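Local coordinates for Pex protein (Anabaena sp. PCC 7120, PDB 2DQL) that probably binds DNA through a winged-helix domain of the PadR type and so acts as a transcriptional regulator associated with the cyanobacterial circadian clock, at residues L31-Y37 against R86-V91; A23-L28 against A62-L66; E48-Y52 against Y109-T114. One frame throughout, in Å; residues are numbered along the deposited sequence.

Contact 1: L31-Y37 against R86-V91; sequences LLQGESY and RRMYQV. With PO4 (phosphate ion), chain C.
Leu-31, near the end of helix 20-31 in the winged-helix domain, sets its CB only 3.4 Å from CG2 of Val-91 on strand 86-91 of the wing, a tight aliphatic meeting. Its CD2 lies near the carbonyl of Tyr-89, while a water joins the two backbones, donating to Leu-31 O and accepting from Val-91 N. Leu-32 turns mainly to helix 96-112, with CD2 just brushing Val-91. Gly-34 is the first residue to leave helical angles, with a positive phi that few other residues tolerate, and the chain swings alongside the strand. Glu-35 runs beside Gln-90, whose NE2 donates to OE1 at 3.3 Å on the anti side; OE1 is also bonded to Tyr-75, and the CE methyl of Met-88 packs against the carboxylate. Ser-36 N gives to Tyr-89 O (3.2 Å) and Ser-36 O accepts from Tyr-89 N (2.8 Å), a single antiparallel bridge by which the loop pairs briefly with strand 86-91 of the two-stranded wing. At Tyr-37, the N-cap of helix 38-48, the ring lies flat under the guanidinium of Arg-86, planes 7° and centres 3.8 Å apart, a cation-pi stack. The bend at chi3 (-78°) brings Arg-86 over this face, and in the guanidinium plane its NE gives a nearly straight bond (2.9 Å, 173°) to O2 of a phosphate ion, probably from the crystallisation liquor.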
loop_
_atom_site.group_PDB
_atom_site.type_symbol
_atom_site.label_atom_id
_atom_site.label_comp_id
_atom_site.label_asym_id
_atom_site.label_seq_id
_atom_site.Cartn_x
_atom_site.Cartn_y
_atom_site.Cartn_z
ATOM N N LEU A 31 -9.024 -12.799 -17.436
ATOM C CA LEU A 31 -8.818 -14.011 -18.229
ATOM C C LEU A 31 -10.102 -14.798 -18.484
ATOM O O LEU A 31 -10.216 -15.504 -19.494
ATOM C CB LEU A 31 -7.757 -14.904 -17.569
ATOM C CG LEU A 31 -6.344 -14.300 -17.533
ATOM C CD1 LEU A 31 -5.348 -15.341 -17.013
ATOM C CD2 LEU A 31 -5.926 -13.842 -18.931
ATOM N N LEU A 32 -11.071 -14.680 -17.582
ATOM C CA LEU A 32 -12.345 -15.375 -17.764
ATOM C C LEU A 32 -13.095 -14.781 -18.957
ATOM O O LEU A 32 -13.969 -15.428 -19.540
ATOM C CB LEU A 32 -13.199 -15.275 -16.494
ATOM C CG LEU A 32 -12.732 -16.213 -15.372
ATOM C CD1 LEU A 32 -13.390 -15.830 -14.056
ATOM C CD2 LEU A 32 -13.072 -17.653 -15.754
ATOM N N GLN A 33 -12.730 -13.559 -19.327
ATOM C CA GLN A 33 -13.357 -12.863 -20.447
ATOM C C GLN A 33 -12.693 -13.243 -21.763
ATOM O O GLN A 33 -13.255 -13.036 -22.843
ATOM C CB GLN A 33 -13.243 -11.353 -20.260
ATOM C CG GLN A 33 -13.928 -10.815 -19.026
ATOM C CD GLN A 33 -13.693 -9.325 -18.859
ATOM O OE1 GLN A 33 -13.698 -8.573 -19.834
ATOM N NE2 GLN A 33 -13.494 -8.889 -17.623
ATOM N N GLY A 34 -11.490 -13.798 -21.662
ATOM C CA GLY A 34 -10.748 -14.199 -22.844
ATOM C C GLY A 34 -9.264 -14.040 -22.589
ATOM O O GLY A 34 -8.857 -13.316 -21.672
ATOM N N GLU A 35 -8.454 -14.708 -23.404
ATOM C CA GLU A 35 -7.005 -14.663 -23.257
ATOM C C GLU A 35 -6.469 -13.248 -23.231
ATOM O O GLU A 35 -6.993 -12.353 -23.893
ATOM C CB GLU A 35 -6.324 -15.440 -24.390
ATOM C CG GLU A 35 -6.618 -14.901 -25.778
ATOM C CD GLU A 35 -5.746 -15.535 -26.843
ATOM O OE1 GLU A 35 -5.258 -16.662 -26.618
ATOM O OE2 GLU A 35 -5.559 -14.913 -27.911
ATOM N N SER A 36 -5.415 -13.049 -22.452
ATOM C CA SER A 36 -4.811 -11.734 -22.353
ATOM C C SER A 36 -3.312 -11.888 -22.204
ATOM O O SER A 36 -2.780 -12.997 -22.271
ATOM C CB SER A 36 -5.391 -10.969 -21.159
ATOM O OG SER A 36 -5.005 -9.604 -21.203
ATOM N N TYR A 37 -2.634 -10.770 -21.995
ATOM C CA TYR A 37 -1.190 -10.775 -21.848
ATOM C C TYR A 37 -0.769 -9.705 -20.848
ATOM O O TYR A 37 -1.537 -8.796 -20.552
ATOM C CB TYR A 37 -0.521 -10.560 -23.216
ATOM C CG TYR A 37 -0.999 -9.356 -24.003
ATOM C CD1 TYR A 37 -0.201 -8.214 -24.124
ATOM C CD2 TYR A 37 -2.229 -9.369 -24.660
ATOM C CE1 TYR A 37 -0.619 -7.118 -24.886
ATOM C CE2 TYR A 37 -2.653 -8.280 -25.423
ATOM C CZ TYR A 37 -1.843 -7.161 -25.532
ATOM O OH TYR A 37 -2.257 -6.091 -26.301
ATOM N N ARG A 86 4.163 -12.766 -28.760
ATOM C CA ARG A 86 3.513 -12.290 -27.548
ATOM C C ARG A 86 3.139 -13.462 -26.643
ATOM O O ARG A 86 2.592 -14.457 -27.105
ATOM C CB ARG A 86 2.268 -11.488 -27.945
ATOM C CG ARG A 86 1.370 -11.052 -26.809
ATOM C CD ARG A 86 0.257 -10.156 -27.341
ATOM N NE ARG A 86 0.732 -8.800 -27.596
ATOM C CZ ARG A 86 0.033 -7.870 -28.241
ATOM N NH1 ARG A 86 -1.178 -8.149 -28.709
ATOM N NH2 ARG A 86 0.540 -6.654 -28.405
ATOM N N ARG A 87 3.443 -13.349 -25.354
ATOM C CA ARG A 87 3.114 -14.413 -24.411
ATOM C C ARG A 87 1.677 -14.221 -23.921
ATOM O O ARG A 87 1.373 -13.241 -23.238
ATOM C CB ARG A 87 4.080 -14.383 -23.227
ATOM C CG ARG A 87 3.977 -15.582 -22.292
ATOM C CD ARG A 87 4.436 -16.860 -22.978
ATOM N NE ARG A 87 4.457 -18.008 -22.074
ATOM C CZ ARG A 87 4.609 -19.266 -22.481
ATOM N NH1 ARG A 87 4.751 -19.534 -23.769
ATOM N NH2 ARG A 87 4.616 -20.259 -21.603
ATOM N N MET A 88 0.807 -15.162 -24.275
ATOM C CA MET A 88 -0.604 -15.106 -23.903
ATOM C C MET A 88 -0.949 -16.056 -22.763
ATOM O O MET A 88 -0.320 -17.096 -22.595
ATOM C CB MET A 88 -1.469 -15.465 -25.109
ATOM C CG MET A 88 -1.217 -14.621 -26.351
ATOM S SD MET A 88 -1.702 -12.898 -26.162
ATOM C CE MET A 88 -3.425 -13.072 -25.767
ATOM N N TYR A 89 -1.973 -15.697 -21.996
ATOM C CA TYR A 89 -2.419 -16.513 -20.875
ATOM C C TYR A 89 -3.909 -16.805 -20.989
ATOM O O TYR A 89 -4.670 -15.966 -21.461
ATOM C CB TYR A 89 -2.163 -15.779 -19.555
ATOM C CG TYR A 89 -0.704 -15.496 -19.301
ATOM C CD1 TYR A 89 0.137 -16.484 -18.796
ATOM C CD2 TYR A 89 -0.152 -14.251 -19.611
ATOM C CE1 TYR A 89 1.503 -16.241 -18.609
ATOM C CE2 TYR A 89 1.213 -13.999 -19.429
ATOM C CZ TYR A 89 2.031 -15.000 -18.929
ATOM O OH TYR A 89 3.383 -14.765 -18.772
ATOM N N GLN A 90 -4.311 -17.993 -20.546
ATOM C CA GLN A 90 -5.718 -18.405 -20.560
ATOM C C GLN A 90 -5.996 -19.127 -19.256
ATOM O O GLN A 90 -5.112 -19.764 -18.702
ATOM C CB GLN A 90 -6.010 -19.395 -21.691
ATOM C CG GLN A 90 -5.805 -18.881 -23.087
ATOM C CD GLN A 90 -6.389 -19.828 -24.128
ATOM O OE1 GLN A 90 -6.513 -21.035 -23.894
ATOM N NE2 GLN A 90 -6.734 -19.284 -25.284
ATOM N N VAL A 91 -7.221 -19.043 -18.758
ATOM C CA VAL A 91 -7.533 -19.760 -17.531
ATOM C C VAL A 91 -7.531 -21.247 -17.877
ATOM O O VAL A 91 -7.961 -21.630 -18.964
ATOM C CB VAL A 91 -8.932 -19.402 -16.997
ATOM C CG1 VAL A 91 -9.210 -20.183 -15.727
ATOM C CG2 VAL A 91 -9.027 -17.922 -16.735
HETATM P P PO4 C . 3.881 -7.557 -25.446
HETATM O O1 PO4 C . 3.124 -6.399 -24.909
HETATM O O2 PO4 C . 3.351 -7.902 -26.789
HETATM O O3 PO4 C . 5.319 -7.222 -25.568
HETATM O O4 PO4 C . 3.730 -8.731 -24.538
HETATM O O HOH W 1 -8.666 -17.280 -20.634
#

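Contact 2: A23-L28 against A62-L66; sequences AICYIL and AIKFL
Ile-24 points the CD1 end of its side chain over one face of the Phe-65 ring, the two side chains lying roughly perpendicular. The methyl stands 3.8 Å from the ring centroid, a CH-pi contact displaced toward CD2 and CG of the ring. CG1 of Ile-24 lies anti to the carbonyl carbon (chi1 -71°) and the chain is extended beyond it, which carries CD1 out to Phe-65 and leaves CG2 on another flank, 3.9 Å from CD2 of Leu-66. Leu-66 runs antiparallel to the side chains of Ile-24 and Leu-28: its CD2 branch meets both, and comes within 4.0 Å of Leu-28 CD2, while its CD1 turns to CG2 of Ile-27, 3.8 Å away. Ala-62 suits the place where the backbones approach, since its lone methyl fits between Ile-27 CD1 (3.5 Å) and Ile-24 CG1 (3.8 Å); a side chain no longer than this lets the CA atoms of Ile-24 and Ala-62 come to 5.2 Å. No hydrogen bond crosses the buried, wholly apolar interface. Ile-6 of the second subunit packs on both Ile-24 and Phe-65, joining this core to the dimer, and Ile-72 of the wing touches Leu-28 and Leu-66. The axes of the two short segments cross at -72°; helices 20-31 and 56-68 are the first and third of a winged helix-turn-helix, where helix 56-68 is, by family, probably the recognition helix.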
loop_
_atom_site.group_PDB
_atom_site.type_symbol
_atom_site.label_atom_id
_atom_site.label_comp_id
_atom_site.label_asym_id
_atom_site.label_seq_id
_atom_site.Cartn_x
_atom_site.Cartn_y
_atom_site.Cartn_z
ATOM N N ALA A 23 -4.398 -8.706 -7.058
ATOM C CA ALA A 23 -4.007 -8.818 -8.465
ATOM C C ALA A 23 -4.353 -10.193 -9.035
ATOM O O ALA A 23 -4.752 -10.307 -10.195
ATOM C CB ALA A 23 -2.516 -8.554 -8.612
ATOM N N ILE A 24 -4.194 -11.234 -8.223
ATOM C CA ILE A 24 -4.506 -12.588 -8.670
ATOM C C ILE A 24 -5.983 -12.676 -9.062
ATOM O O ILE A 24 -6.323 -13.234 -10.106
ATOM C CB ILE A 24 -4.206 -13.617 -7.560
ATOM C CG1 ILE A 24 -2.689 -13.759 -7.377
ATOM C CG2 ILE A 24 -4.852 -14.959 -7.888
ATOM C CD1 ILE A 24 -2.298 -14.579 -6.143
ATOM N N CYS A 25 -6.857 -12.116 -8.232
ATOM C CA CYS A 25 -8.287 -12.145 -8.514
ATOM C C CYS A 25 -8.632 -11.283 -9.729
ATOM O O CYS A 25 -9.458 -11.669 -10.557
ATOM C CB CYS A 25 -9.073 -11.677 -7.288
ATOM S SG CYS A 25 -8.824 -12.741 -5.856
ATOM N N TYR A 26 -7.994 -10.121 -9.835
ATOM C CA TYR A 26 -8.224 -9.233 -10.971
ATOM C C TYR A 26 -7.805 -9.929 -12.269
ATOM O O TYR A 26 -8.534 -9.913 -13.264
ATOM C CB TYR A 26 -7.427 -7.933 -10.813
ATOM C CG TYR A 26 -7.226 -7.194 -12.120
ATOM C CD1 TYR A 26 -8.305 -6.654 -12.815
ATOM C CD2 TYR A 26 -5.958 -7.109 -12.698
ATOM C CE1 TYR A 26 -8.129 -6.053 -14.062
ATOM C CE2 TYR A 26 -5.772 -6.517 -13.939
ATOM C CZ TYR A 26 -6.859 -5.994 -14.617
ATOM O OH TYR A 26 -6.674 -5.439 -15.858
ATOM N N ILE A 27 -6.630 -10.545 -12.257
ATOM C CA ILE A 27 -6.152 -11.225 -13.449
ATOM C C ILE A 27 -7.117 -12.329 -13.886
ATOM O O ILE A 27 -7.428 -12.444 -15.069
ATOM C CB ILE A 27 -4.727 -11.782 -13.228
ATOM C CG1 ILE A 27 -3.756 -10.601 -13.129
ATOM C CG2 ILE A 27 -4.318 -12.714 -14.391
ATOM C CD1 ILE A 27 -2.384 -10.952 -12.600
ATOM N N LEU A 28 -7.601 -13.130 -12.941
ATOM C CA LEU A 28 -8.543 -14.195 -13.296
ATOM C C LEU A 28 -9.841 -13.605 -13.832
ATOM O O LEU A 28 -10.453 -14.162 -14.744
ATOM C CB LEU A 28 -8.821 -15.093 -12.094
ATOM C CG LEU A 28 -7.649 -16.003 -11.724
ATOM C CD1 LEU A 28 -7.955 -16.731 -10.426
ATOM C CD2 LEU A 28 -7.400 -16.993 -12.853
ATOM N N ALA A 62 1.938 -12.518 -9.359
ATOM C CA ALA A 62 0.616 -13.114 -9.515
ATOM C C ALA A 62 0.635 -14.205 -10.583
ATOM O O ALA A 62 0.050 -15.269 -10.398
ATOM C CB ALA A 62 -0.393 -12.044 -9.887
ATOM N N ILE A 63 1.304 -13.927 -11.697
ATOM C CA ILE A 63 1.399 -14.913 -12.775
ATOM C C ILE A 63 2.123 -16.154 -12.264
ATOM O O ILE A 63 1.735 -17.280 -12.571
ATOM C CB ILE A 63 2.146 -14.342 -14.001
ATOM C CG1 ILE A 63 1.295 -13.271 -14.685
ATOM C CG2 ILE A 63 2.458 -15.456 -14.989
ATOM C CD1 ILE A 63 -0.000 -13.785 -15.285
ATOM N N LYS A 64 3.177 -15.950 -11.480
ATOM C CA LYS A 64 3.915 -17.073 -10.923
ATOM C C LYS A 64 2.970 -17.928 -10.085
ATOM O O LYS A 64 2.927 -19.148 -10.229
ATOM C CB LYS A 64 5.072 -16.577 -10.056
ATOM C CG LYS A 64 5.817 -17.687 -9.346
ATOM C CD LYS A 64 7.026 -17.128 -8.615
ATOM C CE LYS A 64 7.978 -18.221 -8.172
ATOM N NZ LYS A 64 7.325 -19.368 -7.516
ATOM N N PHE A 65 2.208 -17.281 -9.207
ATOM C CA PHE A 65 1.264 -18.002 -8.365
ATOM C C PHE A 65 0.294 -18.816 -9.219
ATOM O O PHE A 65 0.096 -20.008 -8.985
ATOM C CB PHE A 65 0.450 -17.031 -7.509
ATOM C CG PHE A 65 -0.639 -17.696 -6.723
ATOM C CD1 PHE A 65 -0.368 -18.278 -5.490
ATOM C CD2 PHE A 65 -1.932 -17.775 -7.236
ATOM C CE1 PHE A 65 -1.371 -18.933 -4.776
ATOM C CE2 PHE A 65 -2.941 -18.425 -6.534
ATOM C CZ PHE A 65 -2.659 -19.007 -5.298
ATOM N N LEU A 66 -0.309 -18.157 -10.205
ATOM C CA LEU A 66 -1.275 -18.812 -11.076
ATOM C C LEU A 66 -0.683 -19.981 -11.856
ATOM O O LEU A 66 -1.289 -21.049 -11.918
ATOM C CB LEU A 66 -1.909 -17.784 -12.022
ATOM C CG LEU A 66 -2.817 -16.779 -11.290
ATOM C CD1 LEU A 66 -3.245 -15.659 -12.229
ATOM C CD2 LEU A 66 -4.036 -17.502 -10.740
#

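Contact 3: E48-Y52 against Y109-T114; sequences EHPTY and YIYVRT
The chain leaves helix 38-48 at His-49 in a type I turn to Tyr-52, closed by the bond from Tyr-52 N to His-49 O (2.8 Å), and this turn faces the last turn of helix 96-112, which ends as Arg-113 departs from helical angles. Ile-110 comes between the two rings of the turn. Its CG1 stands over one face of the His-49 imidazole, 3.6 Å from the centroid and 19° off the ring normal, a CH-pi contact, the two side chains pointing at each other from the two segments. That position follows from Ile-110 CG1 lying anti to the backbone N (chi1 -166°); CD1 lies on the side of the Tyr-52 ring, too close as modelled for its exact place to be trusted. In this winged-helix domain the contact ties the end of its second helix, and the short strand 52-53, which Tyr-52 begins, to the C-terminal helix 96-112. Tyr-52 is long enough to reach the helix end: Arg-113 NE sits near the ring plane at its hydroxyl edge, 3.1 Å from Tyr-52 OH, with the guanidinium turned 80° from the ring. Thr-114 OG1 approaches the ring edge, 3.6 Å from CE2 of Tyr-52. On the helix side, Arg-113 lays CD over one face of the Tyr-109 ring, whose CE2 meets Tyr-52 CE1 at 4.2 Å. With an alanine here in place of Tyr-52, the ring and hydroxyl that reach the helix end would be gone, which would probably leave the Arg-113 side chain freer to turn and open a gap between turn and helix. Thr-16, on the neighbouring short strand, touches both Tyr-52 and Arg-113.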
loop_
_atom_site.group_PDB
_atom_site.type_symbol
_atom_site.label_atom_id
_atom_site.label_comp_id
_atom_site.label_asym_id
_atom_site.label_seq_id
_atom_site.Cartn_x
_atom_site.Cartn_y
_atom_site.Cartn_z
ATOM N N GLU A 48 -9.936 0.852 -16.993
ATOM C CA GLU A 48 -11.222 0.552 -16.369
ATOM C C GLU A 48 -11.373 1.163 -14.983
ATOM O O GLU A 48 -12.476 1.524 -14.576
ATOM C CB GLU A 48 -11.429 -0.961 -16.266
ATOM C CG GLU A 48 -11.782 -1.643 -17.574
ATOM C CD GLU A 48 -12.001 -3.137 -17.406
ATOM O OE1 GLU A 48 -12.773 -3.535 -16.505
ATOM O OE2 GLU A 48 -11.403 -3.913 -18.179
ATOM N N HIS A 49 -10.268 1.268 -14.256
ATOM C CA HIS A 49 -10.291 1.821 -12.907
ATOM C C HIS A 49 -9.118 2.775 -12.716
ATOM O O HIS A 49 -8.089 2.405 -12.150
ATOM C CB HIS A 49 -10.224 0.683 -11.888
ATOM C CG HIS A 49 -11.319 -0.325 -12.045
ATOM N ND1 HIS A 49 -12.635 -0.048 -11.738
ATOM C CD2 HIS A 49 -11.303 -1.590 -12.525
ATOM C CE1 HIS A 49 -13.382 -1.100 -12.025
ATOM N NE2 HIS A 49 -12.598 -2.049 -12.505
ATOM N N PRO A 50 -9.267 4.023 -13.189
ATOM C CA PRO A 50 -8.261 5.089 -13.112
ATOM C C PRO A 50 -7.593 5.296 -11.751
ATOM O O PRO A 50 -6.502 5.862 -11.679
ATOM C CB PRO A 50 -9.039 6.324 -13.560
ATOM C CG PRO A 50 -10.003 5.763 -14.543
ATOM C CD PRO A 50 -10.494 4.521 -13.836
ATOM N N THR A 51 -8.235 4.847 -10.678
ATOM C CA THR A 51 -7.665 5.020 -9.342
ATOM C C THR A 51 -6.865 3.807 -8.870
ATOM O O THR A 51 -6.501 3.710 -7.696
ATOM C CB THR A 51 -8.761 5.327 -8.292
ATOM O OG1 THR A 51 -9.668 4.222 -8.201
ATOM C CG2 THR A 51 -9.528 6.587 -8.676
ATOM N N TYR A 52 -6.592 2.886 -9.789
ATOM C CA TYR A 52 -5.826 1.689 -9.467
ATOM C C TYR A 52 -4.691 1.467 -10.455
ATOM O O TYR A 52 -4.742 1.928 -11.594
ATOM C CB TYR A 52 -6.740 0.461 -9.460
ATOM C CG TYR A 52 -7.689 0.435 -8.290
ATOM C CD1 TYR A 52 -7.345 -0.211 -7.103
ATOM C CD2 TYR A 52 -8.912 1.096 -8.354
ATOM C CE1 TYR A 52 -8.197 -0.196 -6.007
ATOM C CE2 TYR A 52 -9.770 1.121 -7.263
ATOM C CZ TYR A 52 -9.407 0.474 -6.096
ATOM O OH TYR A 52 -10.263 0.497 -5.020
ATOM N N TYR A 109 -14.511 -6.282 -4.199
ATOM C CA TYR A 109 -13.431 -5.442 -3.695
ATOM C C TYR A 109 -13.421 -4.075 -4.372
ATOM O O TYR A 109 -13.298 -3.039 -3.712
ATOM C CB TYR A 109 -12.091 -6.136 -3.946
ATOM C CG TYR A 109 -10.873 -5.315 -3.590
ATOM C CD1 TYR A 109 -10.392 -5.274 -2.282
ATOM C CD2 TYR A 109 -10.187 -4.599 -4.569
ATOM C CE1 TYR A 109 -9.248 -4.543 -1.959
ATOM C CE2 TYR A 109 -9.045 -3.864 -4.256
ATOM C CZ TYR A 109 -8.581 -3.844 -2.952
ATOM O OH TYR A 109 -7.431 -3.151 -2.652
ATOM N N ILE A 110 -13.552 -4.088 -5.694
ATOM C CA ILE A 110 -13.536 -2.871 -6.493
ATOM C C ILE A 110 -14.856 -2.104 -6.409
ATOM O O ILE A 110 -14.888 -0.890 -6.609
ATOM C CB ILE A 110 -13.229 -3.200 -7.973
ATOM C CG1 ILE A 110 -12.870 -1.925 -8.730
ATOM C CG2 ILE A 110 -14.425 -3.874 -8.621
ATOM C CD1 ILE A 110 -11.571 -1.310 -8.280
ATOM N N TYR A 111 -15.939 -2.816 -6.115
ATOM C CA TYR A 111 -17.254 -2.193 -6.003
ATOM C C TYR A 111 -17.309 -1.302 -4.767
ATOM O O TYR A 111 -17.649 -0.122 -4.852
ATOM C CB TYR A 111 -18.340 -3.268 -5.905
ATOM C CG TYR A 111 -19.739 -2.717 -5.731
ATOM C CD1 TYR A 111 -20.404 -2.094 -6.789
ATOM C CD2 TYR A 111 -20.393 -2.801 -4.502
ATOM C CE1 TYR A 111 -21.687 -1.569 -6.626
ATOM C CE2 TYR A 111 -21.673 -2.278 -4.328
ATOM C CZ TYR A 111 -22.313 -1.665 -5.392
ATOM O OH TYR A 111 -23.580 -1.148 -5.223
ATOM N N VAL A 112 -16.964 -1.878 -3.621
ATOM C CA VAL A 112 -16.978 -1.166 -2.347
ATOM C C VAL A 112 -15.984 -0.006 -2.296
ATOM O O VAL A 112 -16.258 1.026 -1.682
ATOM C CB VAL A 112 -16.666 -2.128 -1.176
ATOM C CG1 VAL A 112 -16.747 -1.385 0.150
ATOM C CG2 VAL A 112 -17.638 -3.299 -1.192
ATOM N N ARG A 113 -14.835 -0.179 -2.941
ATOM C CA ARG A 113 -13.799 0.850 -2.951
ATOM C C ARG A 113 -13.876 1.775 -4.163
ATOM O O ARG A 113 -12.901 2.450 -4.494
ATOM C CB ARG A 113 -12.414 0.196 -2.908
ATOM C CG ARG A 113 -12.083 -0.504 -1.599
ATOM C CD ARG A 113 -10.834 -1.367 -1.742
ATOM N NE ARG A 113 -9.682 -0.615 -2.232
ATOM C CZ ARG A 113 -9.056 0.335 -1.545
ATOM N NH1 ARG A 113 -8.016 0.965 -2.075
ATOM N NH2 ARG A 113 -9.466 0.655 -0.324
ATOM N N THR A 114 -15.030 1.812 -4.822
ATOM C CA THR A 114 -15.190 2.664 -5.996
ATOM C C THR A 114 -16.643 3.067 -6.225
ATOM O O THR A 114 -16.931 3.936 -7.048
ATOM C CB THR A 114 -14.663 1.955 -7.265
ATOM O OG1 THR A 114 -13.345 1.447 -7.016
ATOM C CG2 THR A 114 -14.605 2.925 -8.437
#

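Along the chain the six segments alternate: 23-28, 31-37, 48-52, 62-66, 86-91 and 109-114, so each contact is interleaved with the other two. Contacts 1 and 2 share helix 20-31 and have centres about 11 Å apart; they meet where Tyr-89 CE1 of the wing packs on Ile-63 CG2 of helix 56-68, 3.8 Å away. Contact 3 lies across the chain's centre from contact 1, about 22 Å between centres, and about 17 Å from contact 2; its nearest atoms come within about 5 Å of each without touching. Helix 38-48 spans from the loop of contact 1 to the turn of contact 3. Together the three contacts connect wing, helical core and C-terminal helix.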